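Local coordinates for genome polyprotein (Chicken sicinivirus JSY, PDB 6QWT) that is the 3D polymerase part of a picornaviral polyprotein and, as an RNA-dependent RNA polymerase, probably copies the viral RNA genome, at residues 110-120 and 177-185; 380-388 and 397-405. One frame throughout, in Å; residues are numbered along the deposited sequence.

Contact 1 (110-120 and 177-185). Unlike the reference sequence in segment 110-120: L118 (reference Arg).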
ATOM      1  N   ALA A 110     -16.611  -8.808  -1.658  1.00 32.69           N
ATOM      2  CA  ALA A 110     -17.308  -8.229  -2.797  1.00 32.42           C
ATOM      3  C   ALA A 110     -17.692  -6.772  -2.573  1.00 32.53           C
ATOM      4  O   ALA A 110     -18.089  -6.099  -3.531  1.00 30.52           O
ATOM      5  CB  ALA A 110     -18.556  -9.050  -3.124  1.00 32.90           C
ATOM      6  N   GLY A 111     -17.580  -6.272  -1.343  1.00 34.45           N
ATOM      7  CA  GLY A 111     -17.886  -4.887  -1.059  1.00 31.58           C
ATOM      8  C   GLY A 111     -19.375  -4.616  -0.994  1.00 30.60           C
ATOM      9  O   GLY A 111     -20.219  -5.477  -1.252  1.00 30.43           O
ATOM     10  N   TYR A 112     -19.697  -3.370  -0.645  1.00 28.68           N
ATOM     11  CA  TYR A 112     -21.077  -2.946  -0.451  1.00 27.79           C
ATOM     12  C   TYR A 112     -21.742  -2.649  -1.797  1.00 31.00           C
ATOM     13  O   TYR A 112     -21.142  -1.995  -2.652  1.00 27.93           O
ATOM     14  CB  TYR A 112     -21.129  -1.703   0.435  1.00 29.57           C
ATOM     15  CG  TYR A 112     -22.494  -1.450   1.016  1.00 32.61           C
ATOM     16  CD1 TYR A 112     -22.911  -2.113   2.163  1.00 30.55           C
ATOM     17  CD2 TYR A 112     -23.376  -0.568   0.407  1.00 30.57           C
ATOM     18  CE1 TYR A 112     -24.167  -1.896   2.692  1.00 29.66           C
ATOM     19  CE2 TYR A 112     -24.631  -0.344   0.928  1.00 28.64           C
ATOM     20  CZ  TYR A 112     -25.021  -1.011   2.071  1.00 30.86           C
ATOM     21  OH  TYR A 112     -26.268  -0.790   2.595  1.00 31.30           O
ATOM     22  N   PRO A 113     -22.994  -3.097  -2.006  1.00 31.72           N
ATOM     23  CA  PRO A 113     -23.814  -3.836  -1.038  1.00 35.88           C
ATOM     24  C   PRO A 113     -23.730  -5.357  -1.168  1.00 36.54           C
ATOM     25  O   PRO A 113     -24.435  -6.053  -0.436  1.00 36.82           O
ATOM     26  CB  PRO A 113     -25.229  -3.356  -1.369  1.00 32.76           C
ATOM     27  CG  PRO A 113     -25.189  -3.172  -2.858  1.00 31.42           C
ATOM     28  CD  PRO A 113     -23.773  -2.734  -3.205  1.00 28.49           C
ATOM     29  N   TRP A 114     -22.891  -5.857  -2.082  1.00 30.80           N
ATOM     30  CA  TRP A 114     -22.816  -7.298  -2.311  1.00 32.10           C
ATOM     31  C   TRP A 114     -22.413  -8.048  -1.047  1.00 36.25           C
ATOM     32  O   TRP A 114     -22.990  -9.094  -0.725  1.00 38.55           O
ATOM     33  CB  TRP A 114     -21.827  -7.606  -3.437  1.00 31.36           C
ATOM     34  CG  TRP A 114     -21.911  -6.685  -4.617  1.00 35.89           C
ATOM     35  CD1 TRP A 114     -21.158  -5.566  -4.839  1.00 31.62           C
ATOM     36  CD2 TRP A 114     -22.783  -6.813  -5.748  1.00 33.70           C
ATOM     37  NE1 TRP A 114     -21.515  -4.987  -6.032  1.00 31.57           N
ATOM     38  CE2 TRP A 114     -22.510  -5.732  -6.611  1.00 33.28           C
ATOM     39  CE3 TRP A 114     -23.771  -7.732  -6.112  1.00 35.98           C
ATOM     40  CZ2 TRP A 114     -23.187  -5.547  -7.813  1.00 36.95           C
ATOM     41  CZ3 TRP A 114     -24.443  -7.548  -7.307  1.00 41.30           C
ATOM     42  CH2 TRP A 114     -24.148  -6.463  -8.144  1.00 41.87           C
ATOM     43  N   CYS A 115     -21.439  -7.519  -0.304  1.00 33.55           N
ATOM     44  CA  CYS A 115     -20.863  -8.200   0.853  1.00 37.12           C
ATOM     45  C   CYS A 115     -21.874  -8.391   1.978  1.00 45.10           C
ATOM     46  O   CYS A 115     -21.526  -8.856   3.068  1.00 42.39           O
ATOM     47  CB  CYS A 115     -19.662  -7.413   1.373  1.00 34.17           C
ATOM     48  SG  CYS A 115     -20.141  -5.835   2.098  1.00 38.89           S
ATOM     49  N   LEU A 116     -23.125  -8.020   1.726  1.00 43.34           N
ATOM     50  CA  LEU A 116     -24.202  -8.198   2.685  1.00 44.60           C
ATOM     51  C   LEU A 116     -24.818  -9.587   2.612  1.00 48.26           C
ATOM     52  O   LEU A 116     -25.229 -10.132   3.643  1.00 44.89           O
ATOM     53  CB  LEU A 116     -25.281  -7.143   2.437  1.00 38.55           C
ATOM     54  CG  LEU A 116     -26.054  -6.551   3.608  1.00 42.06           C
ATOM     55  CD1 LEU A 116     -25.121  -6.197   4.748  1.00 36.24           C
ATOM     56  CD2 LEU A 116     -26.807  -5.323   3.128  1.00 38.56           C
ATOM     57  N   THR A 117     -24.893 -10.171   1.412  1.00 43.53           N
ATOM     58  CA  THR A 117     -25.534 -11.466   1.223  1.00 49.33           C
ATOM     59  C   THR A 117     -24.756 -12.375   0.278  1.00 50.18           C
ATOM     60  O   THR A 117     -25.258 -13.452  -0.067  1.00 51.60           O
ATOM     61  CB  THR A 117     -26.960 -11.294   0.673  1.00 50.57           C
ATOM     62  OG1 THR A 117     -26.903 -10.648  -0.607  1.00 46.41           O
ATOM     63  CG2 THR A 117     -27.824 -10.467   1.616  1.00 41.44           C
ATOM     64  N   LEU A 118     -23.555 -11.988  -0.145  1.00 48.44           N
ATOM     65  CA  LEU A 118     -22.917 -12.629  -1.286  1.00 42.12           C
ATOM     66  C   LEU A 118     -21.413 -12.409  -1.218  1.00 43.40           C
ATOM     67  O   LEU A 118     -20.946 -11.360  -0.771  1.00 42.59           O
ATOM     68  CB  LEU A 118     -23.477 -12.070  -2.599  1.00 40.83           C
ATOM     69  CG  LEU A 118     -23.817 -13.025  -3.741  1.00 54.62           C
ATOM     70  CD1 LEU A 118     -24.357 -14.342  -3.209  1.00 54.30           C
ATOM     71  CD2 LEU A 118     -24.820 -12.372  -4.682  1.00 47.20           C
ATOM     72  N   ASN A 119     -20.665 -13.408  -1.676  1.00 44.57           N
ATOM     73  CA  ASN A 119     -19.222 -13.288  -1.796  1.00 40.50           C
ATOM     74  C   ASN A 119     -18.854 -13.032  -3.257  1.00 41.52           C
ATOM     75  O   ASN A 119     -19.714 -12.963  -4.140  1.00 40.74           O
ATOM     76  CB  ASN A 119     -18.526 -14.531  -1.232  1.00 41.14           C
ATOM     77  CG  ASN A 119     -18.767 -15.779  -2.067  1.00 43.98           C
ATOM     78  OD1 ASN A 119     -19.619 -15.802  -2.957  1.00 48.66           O
ATOM     79  ND2 ASN A 119     -18.010 -16.832  -1.779  1.00 44.25           N
ATOM     80  N   ARG A 120     -17.553 -12.887  -3.516  1.00 39.15           N
ATOM     81  CA  ARG A 120     -17.107 -12.472  -4.843  1.00 40.92           C
ATOM     82  C   ARG A 120     -17.340 -13.567  -5.876  1.00 41.80           C
ATOM     83  O   ARG A 120     -17.838 -13.297  -6.976  1.00 42.73           O
ATOM     84  CB  ARG A 120     -15.632 -12.075  -4.800  1.00 40.58           C
ATOM     85  CG  ARG A 120     -15.402 -10.580  -4.921  1.00 39.94           C
ATOM     86  CD  ARG A 120     -13.952 -10.254  -5.231  1.00 35.02           C
ATOM     87  NE  ARG A 120     -13.644  -8.869  -4.896  1.00 37.57           N
ATOM     88  CZ  ARG A 120     -12.455  -8.304  -5.067  1.00 35.80           C
ATOM     89  NH1 ARG A 120     -11.451  -9.007  -5.571  1.00 38.02           N
ATOM     90  NH2 ARG A 120     -12.270  -7.035  -4.733  1.00 34.50           N
ATOM     91  N   ALA A 177     -12.486  -1.076   1.751  1.00 28.04           N
ATOM     92  CA  ALA A 177     -12.597  -1.903   0.557  1.00 29.40           C
ATOM     93  C   ALA A 177     -13.648  -1.322  -0.378  1.00 29.43           C
ATOM     94  O   ALA A 177     -14.770  -1.027   0.048  1.00 28.15           O
ATOM     95  CB  ALA A 177     -12.952  -3.348   0.921  1.00 24.54           C
ATOM     96  N   ALA A 178     -13.282  -1.157  -1.644  1.00 28.78           N
ATOM     97  CA  ALA A 178     -14.221  -0.721  -2.662  1.00 28.89           C
ATOM     98  C   ALA A 178     -15.065  -1.901  -3.136  1.00 25.16           C
ATOM     99  O   ALA A 178     -14.652  -3.059  -3.024  1.00 21.81           O
ATOM    100  CB  ALA A 178     -13.469  -0.099  -3.836  1.00 24.97           C
ATOM    101  N   PRO A 179     -16.260  -1.639  -3.661  1.00 25.97           N
ATOM    102  CA  PRO A 179     -17.099  -2.736  -4.155  1.00 25.61           C
ATOM    103  C   PRO A 179     -16.578  -3.292  -5.474  1.00 24.95           C
ATOM    104  O   PRO A 179     -15.844  -2.636  -6.216  1.00 25.14           O
ATOM    105  CB  PRO A 179     -18.477  -2.088  -4.326  1.00 25.31           C
ATOM    106  CG  PRO A 179     -18.197  -0.637  -4.504  1.00 26.11           C
ATOM    107  CD  PRO A 179     -16.948  -0.337  -3.723  1.00 23.00           C
ATOM    108  N   ILE A 180     -16.994  -4.530  -5.762  1.00 26.26           N
ATOM    109  CA  ILE A 180     -16.433  -5.276  -6.888  1.00 29.32           C
ATOM    110  C   ILE A 180     -16.742  -4.586  -8.216  1.00 27.83           C
ATOM    111  O   ILE A 180     -15.915  -4.584  -9.135  1.00 26.22           O
ATOM    112  CB  ILE A 180     -16.933  -6.736  -6.866  1.00 28.90           C
ATOM    113  CG1 ILE A 180     -16.359  -7.526  -8.046  1.00 32.44           C
ATOM    114  CG2 ILE A 180     -18.461  -6.794  -6.854  1.00 26.41           C
ATOM    115  CD1 ILE A 180     -14.846  -7.633  -8.035  1.00 31.25           C
ATOM    116  N   HIS A 181     -17.926  -3.979  -8.339  1.00 26.44           N
ATOM    117  CA  HIS A 181     -18.261  -3.316  -9.597  1.00 26.73           C
ATOM    118  C   HIS A 181     -17.464  -2.031  -9.784  1.00 28.19           C
ATOM    119  O   HIS A 181     -17.157  -1.658 -10.921  1.00 27.81           O
ATOM    120  CB  HIS A 181     -19.767  -3.039  -9.681  1.00 31.34           C
ATOM    121  CG  HIS A 181     -20.283  -2.102  -8.631  1.00 29.41           C
ATOM    122  ND1 HIS A 181     -20.402  -2.460  -7.305  1.00 29.08           N
ATOM    123  CD2 HIS A 181     -20.739  -0.829  -8.719  1.00 30.84           C
ATOM    124  CE1 HIS A 181     -20.895  -1.444  -6.618  1.00 28.28           C
ATOM    125  NE2 HIS A 181     -21.107  -0.442  -7.452  1.00 31.85           N
ATOM    126  N   ALA A 182     -17.111  -1.347  -8.691  1.00 28.47           N
ATOM    127  CA  ALA A 182     -16.240  -0.181  -8.807  1.00 26.56           C
ATOM    128  C   ALA A 182     -14.803  -0.589  -9.103  1.00 27.75           C
ATOM    129  O   ALA A 182     -14.070   0.155  -9.768  1.00 25.45           O
ATOM    130  CB  ALA A 182     -16.297   0.655  -7.531  1.00 22.37           C
ATOM    131  N   ILE A 183     -14.384  -1.760  -8.625  1.00 28.14           N
ATOM    132  CA  ILE A 183     -13.021  -2.214  -8.873  1.00 25.11           C
ATOM    133  C   ILE A 183     -12.845  -2.611 -10.332  1.00 28.20           C
ATOM    134  O   ILE A 183     -11.843  -2.262 -10.968  1.00 27.16           O
ATOM    135  CB  ILE A 183     -12.669  -3.366  -7.915  1.00 26.80           C
ATOM    136  CG1 ILE A 183     -12.218  -2.803  -6.566  1.00 27.13           C
ATOM    137  CG2 ILE A 183     -11.592  -4.262  -8.510  1.00 24.58           C
ATOM    138  CD1 ILE A 183     -12.519  -3.706  -5.403  1.00 30.97           C
ATOM    139  N   ILE A 184     -13.821  -3.326 -10.894  1.00 23.96           N
ATOM    140  CA  ILE A 184     -13.722  -3.753 -12.286  1.00 24.46           C
ATOM    141  C   ILE A 184     -13.790  -2.553 -13.224  1.00 26.19           C
ATOM    142  O   ILE A 184     -13.052  -2.483 -14.215  1.00 27.45           O
ATOM    143  CB  ILE A 184     -14.813  -4.794 -12.597  1.00 24.32           C
ATOM    144  CG1 ILE A 184     -14.563  -6.069 -11.789  1.00 26.29           C
ATOM    145  CG2 ILE A 184     -14.838  -5.115 -14.079  1.00 25.96           C
ATOM    146  CD1 ILE A 184     -15.682  -7.081 -11.885  1.00 31.53           C
ATOM    147  N   ALA A 185     -14.664  -1.586 -12.928  1.00 24.71           N
ATOM    148  CA  ALA A 185     -14.700  -0.363 -13.724  1.00 22.37           C
ATOM    149  C   ALA A 185     -13.376   0.386 -13.642  1.00 23.52           C
ATOM    150  O   ALA A 185     -12.896   0.929 -14.643  1.00 23.85           O
ATOM    151  CB  ALA A 185     -15.852   0.531 -13.268  1.00 21.75           C
TER
HETATM  152  O   HOH W   1     -17.469  -1.371  -0.584  1.00 23.33           O
HETATM  153  O   HOH W   2     -14.679  -5.701  -3.805  1.00 29.95           O
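W114 and I180 form the tight centre of this contact: methyl CG2 of I180 sits over the face of the indole's five-membered ring, 3.8 Å from its centroid. With CG1 of I180 anti to the backbone N (chi1 180°), CG2 is turned to the indole while I180 CD1 extends the other way, over one guanidinium face of R120, 3.6 Å from R120 NE. At the indole edge, W114 NE1 donates an almost straight hydrogen bond (176°) to H181 ND1, 3.0 Å away; ND1 lies in the indole plane, whereas NE1 is tilted 33° out of the imidazole plane. I180 N, in the first turn of its helix, gives its hydrogen to A110 O at 2.9 Å. G111 lies against P179, the N-cap residue. Waters bridge both flanks: one joins Y112 N to A177 O, another R120 NH2 to A178 O, with I183 CD1 3.4 Å from R120 NH2. Beyond W114 the loop bulges loosely to solvent at T117-N119 and returns at R120, whose NH1 bonds D105 O. Helix 136-147 touches W114 through E141 and H181 through L138, while strand 152-157 meets Y112 and A178, so the loop packs on the start of helix 180-189 beside the five-stranded sheet.

Contact 2 (380-388 and 397-405)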
ATOM      1  N   THR A 380      16.030   2.003   5.024  1.00 29.66           N
ATOM      2  CA  THR A 380      15.053   0.921   5.026  1.00 26.62           C
ATOM      3  C   THR A 380      13.887   1.293   4.120  1.00 29.68           C
ATOM      4  O   THR A 380      13.448   2.447   4.098  1.00 28.23           O
ATOM      5  CB  THR A 380      14.528   0.615   6.437  1.00 30.84           C
ATOM      6  OG1 THR A 380      13.727   1.709   6.903  1.00 35.70           O
ATOM      7  CG2 THR A 380      15.679   0.377   7.403  1.00 35.31           C
ATOM      8  N   PHE A 381      13.396   0.308   3.373  1.00 27.02           N
ATOM      9  CA  PHE A 381      12.279   0.488   2.453  1.00 26.61           C
ATOM     10  C   PHE A 381      11.378  -0.726   2.587  1.00 28.16           C
ATOM     11  O   PHE A 381      11.833  -1.855   2.381  1.00 25.25           O
ATOM     12  CB  PHE A 381      12.769   0.650   1.008  1.00 18.95           C
ATOM     13  CG  PHE A 381      11.686   1.017   0.033  1.00 25.54           C
ATOM     14  CD1 PHE A 381      10.841   2.087   0.285  1.00 25.24           C
ATOM     15  CD2 PHE A 381      11.515   0.296  -1.140  1.00 21.20           C
ATOM     16  CE1 PHE A 381       9.843   2.431  -0.612  1.00 22.89           C
ATOM     17  CE2 PHE A 381      10.522   0.634  -2.040  1.00 21.16           C
ATOM     18  CZ  PHE A 381       9.684   1.703  -1.777  1.00 22.95           C
ATOM     19  N   LEU A 382      10.111  -0.497   2.936  1.00 24.72           N
ATOM     20  CA  LEU A 382       9.178  -1.578   3.254  1.00 26.08           C
ATOM     21  C   LEU A 382       9.753  -2.476   4.349  1.00 27.54           C
ATOM     22  O   LEU A 382       9.745  -3.706   4.255  1.00 25.59           O
ATOM     23  CB  LEU A 382       8.822  -2.387   2.005  1.00 26.19           C
ATOM     24  CG  LEU A 382       8.228  -1.610   0.827  1.00 30.31           C
ATOM     25  CD1 LEU A 382       8.156  -2.488  -0.418  1.00 24.01           C
ATOM     26  CD2 LEU A 382       6.854  -1.058   1.183  1.00 29.26           C
ATOM     27  N   LYS A 383      10.282  -1.831   5.392  1.00 25.29           N
ATOM     28  CA  LYS A 383      10.856  -2.490   6.566  1.00 28.56           C
ATOM     29  C   LYS A 383      12.091  -3.330   6.237  1.00 29.43           C
ATOM     30  O   LYS A 383      12.481  -4.193   7.032  1.00 26.95           O
ATOM     31  CB  LYS A 383       9.811  -3.355   7.283  1.00 31.09           C
ATOM     32  CG  LYS A 383       8.644  -2.570   7.880  1.00 33.25           C
ATOM     33  CD  LYS A 383       7.687  -3.491   8.630  1.00 43.22           C
ATOM     34  CE  LYS A 383       7.444  -3.010  10.057  1.00 54.71           C
ATOM     35  NZ  LYS A 383       7.121  -4.136  10.988  1.00 54.49           N
ATOM     36  N   ARG A 384      12.741  -3.093   5.097  1.00 24.30           N
ATOM     37  CA  ARG A 384      13.860  -3.921   4.663  1.00 22.86           C
ATOM     38  C   ARG A 384      15.093  -3.075   4.377  1.00 25.14           C
ATOM     39  O   ARG A 384      14.999  -2.017   3.747  1.00 25.00           O
ATOM     40  CB  ARG A 384      13.506  -4.723   3.403  1.00 19.26           C
ATOM     41  CG  ARG A 384      12.342  -5.691   3.569  1.00 22.26           C
ATOM     42  CD  ARG A 384      11.646  -5.909   2.231  1.00 18.06           C
ATOM     43  NE  ARG A 384      10.855  -7.136   2.192  1.00 19.98           N
ATOM     44  CZ  ARG A 384       9.556  -7.198   2.475  1.00 22.09           C
ATOM     45  NH1 ARG A 384       8.899  -6.101   2.829  1.00 21.69           N
ATOM     46  NH2 ARG A 384       8.913  -8.356   2.403  1.00 19.72           N
ATOM     47  N   HIS A 385      16.249  -3.555   4.831  1.00 23.62           N
ATOM     48  CA  HIS A 385      17.528  -2.986   4.435  1.00 22.10           C
ATOM     49  C   HIS A 385      17.943  -3.523   3.064  1.00 20.63           C
ATOM     50  O   HIS A 385      17.313  -4.422   2.499  1.00 19.73           O
ATOM     51  CB  HIS A 385      18.610  -3.310   5.466  1.00 25.19           C
ATOM     52  CG  HIS A 385      18.609  -2.404   6.658  1.00 31.27           C
ATOM     53  ND1 HIS A 385      17.962  -2.722   7.834  1.00 30.09           N
ATOM     54  CD2 HIS A 385      19.185  -1.196   6.861  1.00 28.72           C
ATOM     55  CE1 HIS A 385      18.135  -1.746   8.708  1.00 28.34           C
ATOM     56  NE2 HIS A 385      18.872  -0.807   8.141  1.00 30.06           N
ATOM     57  N   PHE A 386      19.016  -2.947   2.525  1.00 20.29           N
ATOM     58  CA  PHE A 386      19.661  -3.421   1.303  1.00 21.24           C
ATOM     59  C   PHE A 386      21.043  -3.935   1.694  1.00 25.41           C
ATOM     60  O   PHE A 386      21.906  -3.151   2.105  1.00 30.21           O
ATOM     61  CB  PHE A 386      19.772  -2.310   0.256  1.00 22.32           C
ATOM     62  CG  PHE A 386      18.446  -1.754  -0.203  1.00 24.29           C
ATOM     63  CD1 PHE A 386      17.736  -0.862   0.589  1.00 21.66           C
ATOM     64  CD2 PHE A 386      17.921  -2.104  -1.436  1.00 21.94           C
ATOM     65  CE1 PHE A 386      16.522  -0.346   0.167  1.00 21.93           C
ATOM     66  CE2 PHE A 386      16.707  -1.593  -1.866  1.00 21.53           C
ATOM     67  CZ  PHE A 386      16.006  -0.709  -1.060  1.00 18.26           C
ATOM     68  N   VAL A 387      21.258  -5.247   1.574  1.00 21.77           N
ATOM     69  CA  VAL A 387      22.513  -5.870   1.963  1.00 25.41           C
ATOM     70  C   VAL A 387      23.054  -6.705   0.807  1.00 22.05           C
ATOM     71  O   VAL A 387      22.428  -7.695   0.416  1.00 22.37           O
ATOM     72  CB  VAL A 387      22.364  -6.742   3.221  1.00 22.41           C
ATOM     73  CG1 VAL A 387      23.685  -7.420   3.548  1.00 18.72           C
ATOM     74  CG2 VAL A 387      21.885  -5.899   4.398  1.00 17.87           C
ATOM     75  N   PRO A 388      24.202  -6.351   0.225  1.00 22.79           N
ATOM     76  CA  PRO A 388      24.767  -7.173  -0.856  1.00 26.41           C
ATOM     77  C   PRO A 388      25.117  -8.577  -0.380  1.00 22.48           C
ATOM     78  O   PRO A 388      25.492  -8.793   0.773  1.00 22.01           O
ATOM     79  CB  PRO A 388      26.025  -6.398  -1.271  1.00 28.88           C
ATOM     80  CG  PRO A 388      25.768  -4.988  -0.830  1.00 23.13           C
ATOM     81  CD  PRO A 388      24.960  -5.108   0.433  1.00 25.53           C
ATOM     82  N   HIS A 397      20.276  -8.533  -1.028  1.00 21.58           N
ATOM     83  CA  HIS A 397      19.278  -9.173  -0.182  1.00 23.64           C
ATOM     84  C   HIS A 397      18.316  -8.131   0.388  1.00 23.58           C
ATOM     85  O   HIS A 397      18.750  -7.071   0.847  1.00 21.09           O
ATOM     86  CB  HIS A 397      19.941  -9.917   0.978  1.00 23.12           C
ATOM     87  CG  HIS A 397      20.685 -11.152   0.573  1.00 26.93           C
ATOM     88  ND1 HIS A 397      20.085 -12.391   0.498  1.00 24.02           N
ATOM     89  CD2 HIS A 397      21.986 -11.344   0.251  1.00 24.56           C
ATOM     90  CE1 HIS A 397      20.981 -13.291   0.134  1.00 25.90           C
ATOM     91  NE2 HIS A 397      22.142 -12.682  -0.022  1.00 30.23           N
ATOM     92  N   PRO A 398      17.012  -8.407   0.374  1.00 21.93           N
ATOM     93  CA  PRO A 398      16.075  -7.631   1.198  1.00 22.18           C
ATOM     94  C   PRO A 398      16.043  -8.187   2.613  1.00 22.35           C
ATOM     95  O   PRO A 398      15.517  -9.277   2.858  1.00 26.21           O
ATOM     96  CB  PRO A 398      14.737  -7.823   0.471  1.00 22.57           C
ATOM     97  CG  PRO A 398      14.864  -9.155  -0.199  1.00 20.84           C
ATOM     98  CD  PRO A 398      16.324  -9.367  -0.506  1.00 21.09           C
ATOM     99  N   VAL A 399      16.625  -7.444   3.549  1.00 22.43           N
ATOM    100  CA  VAL A 399      16.773  -7.892   4.929  1.00 20.72           C
ATOM    101  C   VAL A 399      15.731  -7.155   5.762  1.00 21.51           C
ATOM    102  O   VAL A 399      15.923  -5.995   6.140  1.00 23.45           O
ATOM    103  CB  VAL A 399      18.193  -7.659   5.449  1.00 25.88           C
ATOM    104  CG1 VAL A 399      18.349  -8.222   6.861  1.00 18.09           C
ATOM    105  CG2 VAL A 399      19.199  -8.294   4.500  1.00 20.62           C
ATOM    106  N   ILE A 400      14.625  -7.832   6.052  1.00 24.07           N
ATOM    107  CA  ILE A 400      13.547  -7.242   6.833  1.00 22.44           C
ATOM    108  C   ILE A 400      13.953  -7.192   8.300  1.00 21.67           C
ATOM    109  O   ILE A 400      14.803  -7.962   8.762  1.00 23.21           O
ATOM    110  CB  ILE A 400      12.235  -8.029   6.621  1.00 23.78           C
ATOM    111  CG1 ILE A 400      11.020  -7.183   7.016  1.00 24.17           C
ATOM    112  CG2 ILE A 400      12.257  -9.354   7.375  1.00 20.00           C
ATOM    113  CD1 ILE A 400       9.729  -7.641   6.364  1.00 22.10           C
ATOM    114  N   SER A 401      13.354  -6.260   9.035  1.00 23.64           N
ATOM    115  CA  SER A 401      13.641  -6.128  10.457  1.00 24.06           C
ATOM    116  C   SER A 401      13.291  -7.428  11.176  1.00 26.34           C
ATOM    117  O   SER A 401      12.213  -7.990  10.939  1.00 21.38           O
ATOM    118  CB  SER A 401      12.851  -4.966  11.057  1.00 23.44           C
ATOM    119  OG  SER A 401      11.459  -5.155  10.866  1.00 27.33           O
ATOM    120  N   PRO A 402      14.169  -7.942  12.041  1.00 28.05           N
ATOM    121  CA  PRO A 402      13.869  -9.216  12.718  1.00 24.13           C
ATOM    122  C   PRO A 402      12.583  -9.185  13.525  1.00 24.47           C
ATOM    123  O   PRO A 402      11.957 -10.236  13.712  1.00 21.71           O
ATOM    124  CB  PRO A 402      15.100  -9.433  13.611  1.00 26.59           C
ATOM    125  CG  PRO A 402      16.193  -8.662  12.942  1.00 25.60           C
ATOM    126  CD  PRO A 402      15.524  -7.452  12.348  1.00 25.88           C
ATOM    127  N   GLU A 403      12.167  -8.005  13.995  1.00 24.67           N
ATOM    128  CA  GLU A 403      10.929  -7.893  14.756  1.00 26.96           C
ATOM    129  C   GLU A 403       9.730  -8.357  13.942  1.00 24.52           C
ATOM    130  O   GLU A 403       8.743  -8.832  14.510  1.00 24.50           O
ATOM    131  CB  GLU A 403      10.730  -6.451  15.230  1.00 27.76           C
ATOM    132  CG  GLU A 403       9.636  -6.296  16.274  1.00 38.18           C
ATOM    133  CD  GLU A 403       9.380  -4.845  16.651  1.00 43.86           C
ATOM    134  OE1 GLU A 403       9.326  -4.545  17.865  1.00 37.03           O
ATOM    135  OE2 GLU A 403       9.237  -4.005  15.735  1.00 47.13           O
ATOM    136  N   THR A 404       9.797  -8.226  12.614  1.00 22.70           N
ATOM    137  CA  THR A 404       8.696  -8.660  11.761  1.00 23.22           C
ATOM    138  C   THR A 404       8.385 -10.139  11.973  1.00 23.59           C
ATOM    139  O   THR A 404       7.271 -10.501  12.366  1.00 28.57           O
ATOM    140  CB  THR A 404       9.029  -8.380  10.292  1.00 28.29           C
ATOM    141  OG1 THR A 404       9.135  -6.965  10.083  1.00 30.88           O
ATOM    142  CG2 THR A 404       7.947  -8.942   9.388  1.00 23.75           C
ATOM    143  N   TYR A 405       9.359 -11.014  11.720  1.00 23.72           N
ATOM    144  CA  TYR A 405       9.098 -12.448  11.805  1.00 21.02           C
ATOM    145  C   TYR A 405       9.259 -13.014  13.211  1.00 20.74           C
ATOM    146  O   TYR A 405       8.749 -14.107  13.481  1.00 20.70           O
ATOM    147  CB  TYR A 405       9.998 -13.226  10.832  1.00 19.89           C
ATOM    148  CG  TYR A 405      11.469 -12.877  10.868  1.00 19.17           C
ATOM    149  CD1 TYR A 405      12.000 -11.932   9.998  1.00 20.81           C
ATOM    150  CD2 TYR A 405      12.335 -13.515  11.749  1.00 18.92           C
ATOM    151  CE1 TYR A 405      13.351 -11.617  10.013  1.00 21.56           C
ATOM    152  CE2 TYR A 405      13.691 -13.206  11.773  1.00 21.95           C
ATOM    153  CZ  TYR A 405      14.191 -12.256  10.903  1.00 23.27           C
ATOM    154  OH  TYR A 405      15.531 -11.942  10.921  1.00 20.59           O
TER
HETATM  155  O   HOH W   3       9.995  -3.021  12.314  1.00 43.42           O
HETATM  156  O   HOH W   4      16.646  -4.949   8.526  1.00 31.61           O
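R384 and I400 face each other as a non-hydrogen-bonded antiparallel pair: I400 CD1 lies over the centre of one face of the R384 guanidinium, 3.9 Å from R384 CZ. The arginine chain is extended from CG to NE, with CG beside the backbone N (chi1 -61°), which carries it along I400; R384 CG is 3.8 Å from I400 CB, and R384 CD passes P398 CB. R384 NH1 turns back to L382 O at 2.9 Å, lying in that carbonyl's plane, though L382 O is tilted from the guanidinium plane; this bond and I400 on the face together hold the group's orientation.

On the other face of the ribbon, V387 CG2 meets V399 CG2 at 3.6 Å. H385 there leads its ring away from V399, but a water in the ring plane links ND1 to V399 O. The CD2 edge of H397 lies near V387 O; NE2 bonds D389, ND1 bonds H430, and W466 stacks on the ring.

Backbone bonds pair H385 with V399 and V387 with H397. Past the strand, S401 N reaches K383 O at 3.0 Å, almost in line with the carbonyl. S401 OG and T404 OG1 share a hydrogen bond at 3.0 Å.

Helix 212-222 packs on R384, F386 and P398, with W216 stacked on F386, and L427 touches R384 and I400. Together the strands form an antiparallel beta hairpin, entered through a type I' turn, F381-R384. The turn's sequence, F-L-K-R, and its place against palm strand 335-340 are consistent with polymerase motif E, at the palm-thumb junction.

How the contacts relate
From the N terminus, the chain first closes contact 1, where the loop between strands 101-102 and 124-126 meets the start of helix 180-189. The 56 intervening residues include helix 136-147, strand 152-157 and most of strand 174-177. The chain then runs through the four-stranded antiparallel sheet before contact 2 closes a much shorter loop, with eight residues between its segments, as the hairpin 384-388/396-400. The two closures follow in series, neither nested nor crossed. The centres of contact 1 and contact 2 lie about 35 Å apart, on opposite sides of the chain's centre. Contact 1 ties a loop to a helix beside the five-stranded sheet; contact 2 zips the hairpin's two strands together, and helices 212-222 and 417-428 pack around it.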